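Local coordinates for protein hydrazine synthase beta subunit (Candidatus Kuenenia stuttgartiensis, PDB 5C2V) that forms part of the hydrazine synthase complex, which condenses nitric oxide with ammonium to hydrazine, and may modulate passage of the hydroxylamine intermediate between active sites, at residues H35-V40 and A67-C72; V113-C118 and A122-D127. All coordinates share one frame; numbering follows the deposited sequence.

Contact 1. Residues H35-V40 and A67-C72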
ATOM      1  N   HIS B  35       8.362 -65.024   0.022  1.00 78.59           N
ATOM      2  CA  HIS B  35       7.873 -65.888   1.095  1.00 73.94           C
ATOM      3  C   HIS B  35       8.983 -66.239   2.083  1.00 83.53           C
ATOM      4  O   HIS B  35       9.047 -67.360   2.591  1.00 62.26           O
ATOM      5  CB  HIS B  35       7.252 -67.162   0.518  1.00 68.68           C
ATOM      6  CG  HIS B  35       6.259 -66.905  -0.573  1.00 96.70           C
ATOM      7  ND1 HIS B  35       4.937 -66.606  -0.320  1.00 92.04           N
ATOM      8  CD2 HIS B  35       6.395 -66.897  -1.918  1.00 97.58           C
ATOM      9  CE1 HIS B  35       4.302 -66.426  -1.463  1.00 95.68           C
ATOM     10  NE2 HIS B  35       5.163 -66.598  -2.450  1.00 91.96           N
ATOM     11  N   SER B  36       9.853 -65.270   2.348  1.00 85.56           N
ATOM     12  CA  SER B  36      10.987 -65.467   3.243  1.00 64.88           C
ATOM     13  C   SER B  36      11.435 -64.147   3.862  1.00 74.62           C
ATOM     14  O   SER B  36      10.852 -63.097   3.599  1.00 84.56           O
ATOM     15  CB  SER B  36      12.152 -66.117   2.492  1.00 73.99           C
ATOM     16  OG  SER B  36      12.557 -65.319   1.393  1.00 55.44           O
ATOM     17  N   VAL B  37      12.476 -64.209   4.686  1.00 74.58           N
ATOM     18  CA  VAL B  37      13.024 -63.019   5.330  1.00 56.63           C
ATOM     19  C   VAL B  37      14.532 -62.931   5.115  1.00 60.19           C
ATOM     20  O   VAL B  37      15.266 -63.868   5.423  1.00 67.86           O
ATOM     21  CB  VAL B  37      12.724 -63.000   6.843  1.00 46.17           C
ATOM     22  CG1 VAL B  37      13.446 -61.841   7.515  1.00 50.37           C
ATOM     23  CG2 VAL B  37      11.225 -62.915   7.092  1.00 46.34           C
ATOM     24  N   THR B  38      14.986 -61.800   4.586  1.00 55.29           N
ATOM     25  CA  THR B  38      16.401 -61.589   4.310  1.00 54.95           C
ATOM     26  C   THR B  38      17.121 -60.970   5.504  1.00 67.27           C
ATOM     27  O   THR B  38      16.665 -59.975   6.073  1.00 62.81           O
ATOM     28  CB  THR B  38      16.599 -60.682   3.079  1.00 46.83           C
ATOM     29  OG1 THR B  38      15.912 -61.243   1.953  1.00 68.51           O
ATOM     30  CG2 THR B  38      18.077 -60.538   2.747  1.00 52.15           C
ATOM     31  N   PHE B  39      18.247 -61.571   5.881  1.00 64.94           N
ATOM     32  CA  PHE B  39      19.085 -61.046   6.955  1.00 63.38           C
ATOM     33  C   PHE B  39      20.229 -60.225   6.372  1.00 68.95           C
ATOM     34  O   PHE B  39      20.914 -60.674   5.453  1.00 69.27           O
ATOM     35  CB  PHE B  39      19.652 -62.177   7.821  1.00 54.83           C
ATOM     36  CG  PHE B  39      18.637 -62.852   8.706  1.00 60.35           C
ATOM     37  CD1 PHE B  39      17.285 -62.558   8.607  1.00 70.33           C
ATOM     38  CD2 PHE B  39      19.044 -63.782   9.650  1.00 57.02           C
ATOM     39  CE1 PHE B  39      16.362 -63.186   9.424  1.00 71.62           C
ATOM     40  CE2 PHE B  39      18.127 -64.409  10.470  1.00 57.88           C
ATOM     41  CZ  PHE B  39      16.785 -64.110  10.359  1.00 66.84           C
ATOM     42  N   VAL B  40      20.436 -59.023   6.901  1.00 66.56           N
ATOM     43  CA  VAL B  40      21.529 -58.172   6.435  1.00 69.40           C
ATOM     44  C   VAL B  40      22.377 -57.668   7.601  1.00 79.72           C
ATOM     45  O   VAL B  40      21.845 -57.192   8.599  1.00 78.39           O
ATOM     46  CB  VAL B  40      21.001 -56.961   5.633  1.00 60.49           C
ATOM     47  CG1 VAL B  40      22.153 -56.072   5.187  1.00 70.92           C
ATOM     48  CG2 VAL B  40      20.195 -57.427   4.430  1.00 65.02           C
ATOM     49  N   ALA B  67      17.224 -62.542  20.083  1.00 88.65           N
ATOM     50  CA  ALA B  67      17.411 -63.961  19.792  1.00 90.26           C
ATOM     51  C   ALA B  67      16.306 -64.538  18.906  1.00 76.26           C
ATOM     52  O   ALA B  67      16.414 -65.671  18.436  1.00 70.97           O
ATOM     53  CB  ALA B  67      17.503 -64.750  21.089  1.00 85.18           C
ATOM     54  N   PHE B  68      15.250 -63.764  18.675  1.00 85.37           N
ATOM     55  CA  PHE B  68      14.094 -64.267  17.934  1.00 76.59           C
ATOM     56  C   PHE B  68      13.465 -63.212  17.029  1.00 83.32           C
ATOM     57  O   PHE B  68      13.518 -62.016  17.316  1.00 70.84           O
ATOM     58  CB  PHE B  68      13.033 -64.805  18.899  1.00 69.96           C
ATOM     59  CG  PHE B  68      13.516 -65.926  19.777  1.00 83.53           C
ATOM     60  CD1 PHE B  68      13.497 -67.236  19.324  1.00 76.60           C
ATOM     61  CD2 PHE B  68      13.980 -65.672  21.058  1.00 94.28           C
ATOM     62  CE1 PHE B  68      13.937 -68.270  20.131  1.00 78.52           C
ATOM     63  CE2 PHE B  68      14.421 -66.702  21.868  1.00 86.56           C
ATOM     64  CZ  PHE B  68      14.400 -68.002  21.404  1.00 78.12           C
ATOM     65  N   LEU B  69      12.866 -63.671  15.935  1.00 83.29           N
ATOM     66  CA  LEU B  69      12.172 -62.788  15.004  1.00 68.38           C
ATOM     67  C   LEU B  69      10.760 -63.291  14.723  1.00 59.61           C
ATOM     68  O   LEU B  69      10.579 -64.375  14.168  1.00 79.02           O
ATOM     69  CB  LEU B  69      12.954 -62.666  13.695  1.00 58.42           C
ATOM     70  CG  LEU B  69      12.330 -61.783  12.613  1.00 60.00           C
ATOM     71  CD1 LEU B  69      12.297 -60.329  13.055  1.00 63.56           C
ATOM     72  CD2 LEU B  69      13.079 -61.933  11.298  1.00 53.72           C
ATOM     73  N   TYR B  70       9.762 -62.501  15.103  1.00 61.17           N
ATOM     74  CA  TYR B  70       8.371 -62.867  14.864  1.00 59.01           C
ATOM     75  C   TYR B  70       7.882 -62.258  13.556  1.00 65.19           C
ATOM     76  O   TYR B  70       7.739 -61.042  13.443  1.00 69.20           O
ATOM     77  CB  TYR B  70       7.483 -62.411  16.024  1.00 60.03           C
ATOM     78  CG  TYR B  70       7.596 -63.259  17.272  1.00 72.39           C
ATOM     79  CD1 TYR B  70       8.781 -63.315  17.996  1.00 65.29           C
ATOM     80  CD2 TYR B  70       6.513 -63.995  17.733  1.00 69.93           C
ATOM     81  CE1 TYR B  70       8.885 -64.086  19.139  1.00 75.35           C
ATOM     82  CE2 TYR B  70       6.607 -64.769  18.875  1.00 56.38           C
ATOM     83  CZ  TYR B  70       7.795 -64.810  19.573  1.00 73.25           C
ATOM     84  OH  TYR B  70       7.895 -65.579  20.711  1.00 69.72           O
ATOM     85  N   VAL B  71       7.613 -63.114  12.576  1.00 65.28           N
ATOM     86  CA  VAL B  71       7.250 -62.665  11.237  1.00 65.75           C
ATOM     87  C   VAL B  71       5.757 -62.849  10.984  1.00 66.86           C
ATOM     88  O   VAL B  71       5.180 -63.865  11.365  1.00 60.39           O
ATOM     89  CB  VAL B  71       8.052 -63.429  10.163  1.00 54.55           C
ATOM     90  CG1 VAL B  71       7.757 -62.880   8.782  1.00 63.44           C
ATOM     91  CG2 VAL B  71       9.541 -63.351  10.459  1.00 53.33           C
ATOM     92  N   CYS B  72       5.131 -61.865  10.346  1.00 66.86           N
ATOM     93  CA  CYS B  72       3.709 -61.960  10.036  1.00 74.83           C
ATOM     94  C   CYS B  72       3.477 -62.505   8.637  1.00 69.28           C
ATOM     95  O   CYS B  72       3.750 -61.825   7.652  1.00 61.39           O
ATOM     96  CB  CYS B  72       3.039 -60.591  10.163  1.00 61.89           C
ATOM     97  SG  CYS B  72       2.570 -60.130  11.836  1.00 57.23           S
TER
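Val37 meets Leu69 with one methyl and Val71 with the other. This is the packing of two neighbouring blades of a beta-propeller. Strand 36-40 belongs to one four-stranded antiparallel sheet and strand 68-72 to the next. Backbone bonds between Val37 and Val51 hold strand 36-40 in its own sheet. The axes of the two strands approach to 9.3 Å, a spacing filled by side chains, and their directions differ by 138°.

Val37 is the centre of the contact. Its CG1 lies anti to the backbone N (chi1 173°), which sends its two methyls to two different partners. CG1 meets Leu69 CD2 at 3.8 Å. CG2 goes to Val71, where the two valines meet tip to tip with 3.8 Å between their CG2 atoms. Val71 CG1 lies almost as near to that same methyl of Val37, so the branch of Val71 straddles it.

Leu69 reaches across from the second blade with its CG also anti to the backbone N (chi1 179°). Its CD2 methyl touches two neighbouring groups of the other strand. One is Val37 CG1; the other is the ring of Phe39, met obliquely at CE1, 4.0 Å away. Phe39 does not aim its CB straight at the second blade, but its ring brings it nearer. The edge of this ring also has Val37 CG1 lying in its plane.

Further residues close the layer. Phe28 packs edge-to-face with Phe39 and touches both Val37 and Leu69, while Val82 touches Phe39 and Leu69. The blades are thus joined here by dispersion and the exclusion of water. Leu69 makes its part of the join with a single methyl, CD2, which serves both Val37 and Phe39.

Contact 2. Residues V113-C118 and A122-D127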
ATOM      1  N   VAL B 113      -0.312 -58.836  17.682  1.00 58.24           N
ATOM      2  CA  VAL B 113      -0.469 -59.016  16.245  1.00 76.12           C
ATOM      3  C   VAL B 113      -1.768 -58.400  15.734  1.00 65.27           C
ATOM      4  O   VAL B 113      -2.852 -58.802  16.146  1.00 54.42           O
ATOM      5  CB  VAL B 113      -0.455 -60.511  15.872  1.00 58.36           C
ATOM      6  CG1 VAL B 113      -0.278 -60.677  14.385  1.00 59.86           C
ATOM      7  CG2 VAL B 113       0.649 -61.239  16.622  1.00 62.52           C
ATOM      8  N   ALA B 114      -1.663 -57.433  14.829  1.00 53.88           N
ATOM      9  CA  ALA B 114      -2.857 -56.787  14.290  1.00 70.09           C
ATOM     10  C   ALA B 114      -3.417 -57.571  13.108  1.00 52.78           C
ATOM     11  O   ALA B 114      -2.725 -57.768  12.110  1.00 56.51           O
ATOM     12  CB  ALA B 114      -2.547 -55.357  13.880  1.00 70.65           C
ATOM     13  N   CYS B 115      -4.666 -58.019  13.215  1.00 52.89           N
ATOM     14  CA  CYS B 115      -5.272 -58.771  12.118  1.00 64.88           C
ATOM     15  C   CYS B 115      -6.074 -57.843  11.208  1.00 56.25           C
ATOM     16  O   CYS B 115      -7.114 -57.321  11.601  1.00 53.23           O
ATOM     17  CB  CYS B 115      -6.154 -59.895  12.663  1.00 73.12           C
ATOM     18  SG  CYS B 115      -5.299 -60.998  13.816  1.00 58.34           S
ATOM     19  N   SER B 116      -5.586 -57.665   9.983  1.00 44.15           N
ATOM     20  CA  SER B 116      -6.047 -56.588   9.107  1.00 55.42           C
ATOM     21  C   SER B 116      -7.163 -56.962   8.135  1.00 51.76           C
ATOM     22  O   SER B 116      -7.528 -56.150   7.284  1.00 61.44           O
ATOM     23  CB  SER B 116      -4.869 -56.028   8.310  1.00 66.85           C
ATOM     24  OG  SER B 116      -4.268 -57.032   7.515  1.00 63.40           O
ATOM     25  N   GLY B 117      -7.677 -58.185   8.236  1.00 65.73           N
ATOM     26  CA  GLY B 117      -8.767 -58.622   7.380  1.00 51.22           C
ATOM     27  C   GLY B 117      -9.910 -57.623   7.393  1.00 54.27           C
ATOM     28  O   GLY B 117     -10.285 -57.117   8.451  1.00 56.29           O
ATOM     29  N   CYS B 118     -10.450 -57.334   6.212  1.00 49.96           N
ATOM     30  CA  CYS B 118     -11.419 -56.256   6.039  1.00 53.78           C
ATOM     31  C   CYS B 118     -12.647 -56.398   6.936  1.00 62.77           C
ATOM     32  O   CYS B 118     -13.173 -55.406   7.433  1.00 68.75           O
ATOM     33  CB  CYS B 118     -11.853 -56.171   4.575  1.00 62.00           C
ATOM     34  SG  CYS B 118     -10.565 -55.565   3.457  1.00 56.90           S
ATOM     35  N   ALA B 122      -9.418 -57.737  15.145  1.00 65.69           N
ATOM     36  CA  ALA B 122      -8.699 -58.412  16.219  1.00 59.37           C
ATOM     37  C   ALA B 122      -7.266 -57.920  16.401  1.00 55.26           C
ATOM     38  O   ALA B 122      -6.576 -57.581  15.429  1.00 62.27           O
ATOM     39  CB  ALA B 122      -8.701 -59.913  15.980  1.00 73.92           C
ATOM     40  N   ILE B 123      -6.814 -57.926  17.650  1.00 52.24           N
ATOM     41  CA  ILE B 123      -5.391 -57.927  17.947  1.00 60.75           C
ATOM     42  C   ILE B 123      -5.090 -59.166  18.783  1.00 68.11           C
ATOM     43  O   ILE B 123      -5.493 -59.250  19.941  1.00 70.67           O
ATOM     44  CB  ILE B 123      -4.952 -56.662  18.702  1.00 62.33           C
ATOM     45  CG1 ILE B 123      -5.375 -55.410  17.932  1.00 65.36           C
ATOM     46  CG2 ILE B 123      -3.445 -56.670  18.922  1.00 51.76           C
ATOM     47  CD1 ILE B 123      -5.124 -54.126  18.683  1.00 67.92           C
ATOM     48  N   ASP B 124      -4.370 -60.120  18.204  1.00 60.21           N
ATOM     49  CA  ASP B 124      -4.087 -61.372  18.893  1.00 73.32           C
ATOM     50  C   ASP B 124      -2.835 -61.247  19.749  1.00 75.24           C
ATOM     51  O   ASP B 124      -1.802 -60.755  19.289  1.00 72.44           O
ATOM     52  CB  ASP B 124      -3.935 -62.519  17.892  1.00 65.46           C
ATOM     53  CG  ASP B 124      -5.232 -62.843  17.178  1.00 62.50           C
ATOM     54  OD1 ASP B 124      -6.306 -62.460  17.688  1.00 67.75           O
ATOM     55  OD2 ASP B 124      -5.179 -63.488  16.110  1.00 64.24           O
ATOM     56  N   VAL B 125      -2.937 -61.684  20.999  1.00 69.19           N
ATOM     57  CA  VAL B 125      -1.804 -61.644  21.912  1.00 80.14           C
ATOM     58  C   VAL B 125      -1.104 -63.002  21.948  1.00 66.98           C
ATOM     59  O   VAL B 125      -1.740 -64.052  21.842  1.00 69.72           O
ATOM     60  CB  VAL B 125      -2.232 -61.220  23.335  1.00 67.09           C
ATOM     61  CG1 VAL B 125      -3.031 -59.929  23.278  1.00 65.52           C
ATOM     62  CG2 VAL B 125      -3.051 -62.302  23.999  1.00 70.78           C
ATOM     63  N   ILE B 126       0.218 -62.967  22.060  1.00 63.50           N
ATOM     64  CA  ILE B 126       1.032 -64.175  22.030  1.00 72.71           C
ATOM     65  C   ILE B 126       2.075 -64.173  23.143  1.00 86.47           C
ATOM     66  O   ILE B 126       2.899 -63.266  23.225  1.00 90.51           O
ATOM     67  CB  ILE B 126       1.750 -64.332  20.673  1.00 63.75           C
ATOM     68  CG1 ILE B 126       0.739 -64.601  19.557  1.00 72.09           C
ATOM     69  CG2 ILE B 126       2.780 -65.447  20.737  1.00 73.51           C
ATOM     70  CD1 ILE B 126       1.361 -64.699  18.180  1.00 56.65           C
ATOM     71  N   ASP B 127       2.038 -65.189  23.998  1.00 74.08           N
ATOM     72  CA  ASP B 127       3.058 -65.337  25.030  1.00 84.23           C
ATOM     73  C   ASP B 127       4.349 -65.852  24.402  1.00 72.96           C
ATOM     74  O   ASP B 127       4.319 -66.756  23.571  1.00 73.24           O
ATOM     75  CB  ASP B 127       2.586 -66.282  26.133  1.00 85.03           C
ATOM     76  CG  ASP B 127       3.593 -66.410  27.258  1.00 84.32           C
ATOM     77  OD1 ASP B 127       3.640 -65.510  28.121  1.00 83.64           O
ATOM     78  OD2 ASP B 127       4.347 -67.406  27.272  1.00 79.94           O
TER
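Cys115 and Asp124 turn their side chains to the same face of a beta hairpin, together with Val113 and Ala122. The hairpin joins strands 110-115 and 122-127, the two inner strands of a four-stranded propeller blade. Ala114 and Ile123 form a non-hydrogen-bonded pair and point to the other face. There Ile123 CG2 lies beside the backbone of the partner strand, 3.6 Å from Val113 O.

The side chains of the first face meet diagonally as well as directly across. Cys115 has its sulfur anti to the carbonyl carbon (chi1 -54°), which swings SG along the strand pair to the carboxylate of Asp124. SG lies 3.4 Å from Asp124 OD2. The methyl of Ala122 lies alongside the same cysteine, with CB 4.2 Å from Cys115 SG. Val113 and Ile126 make a separate apolar contact on the same strand pair. Their side chains cross at an angle, and Val113 CG2 meets Ile126 CD1 at 3.9 Å.

The backbone sets this pairing. Val113 and Asp124 are a hydrogen-bonded antiparallel pair, with Val113 N donating to Asp124 O and Asp124 N to Val113 O, each over 2.9 Å. Val113 O also receives a CA-H contact from Ile123. Nearer the turn, the bond from Cys115 N to Ala122 O is straighter, at 167°.

The carboxylate of Asp124 is buried but well supplied with donors: OD1 is bonded to Ser136 OG on the next strand of the blade, and OD2 to Gly96 N. Gly96 precedes Asp97, a calcium ligand, and the side chain of Cys115 lies about 8 Å from the calcium ion. The neutral donors from Ser136 and Gly96, with Lys133 as a long, weak ion pair, would be expected to stabilise a buried negative charge on Asp124.

Contact 1 closes before contact 2 opens along the chain, and their centres lie 18 Å apart. They span three successive blades, residues 15-52, 57-94 and 99-137. Contact 1 packs the first blade on the second; contact 2 lies inside the third. Strand 68-73 links them: Leu69 and Val71 face the first blade, while Cys72 faces the third, where its SG lies 3.9 Å from Val113 CG1. Tyr70 OH is also bonded to Thr128 OG1 beyond strand 122-127. Packing thus runs through consecutive blades of the propeller. Both regions also reach the gamma subunit, through Val40 and through Cys118, which is consistent with these blades taking part in the interface with that subunit.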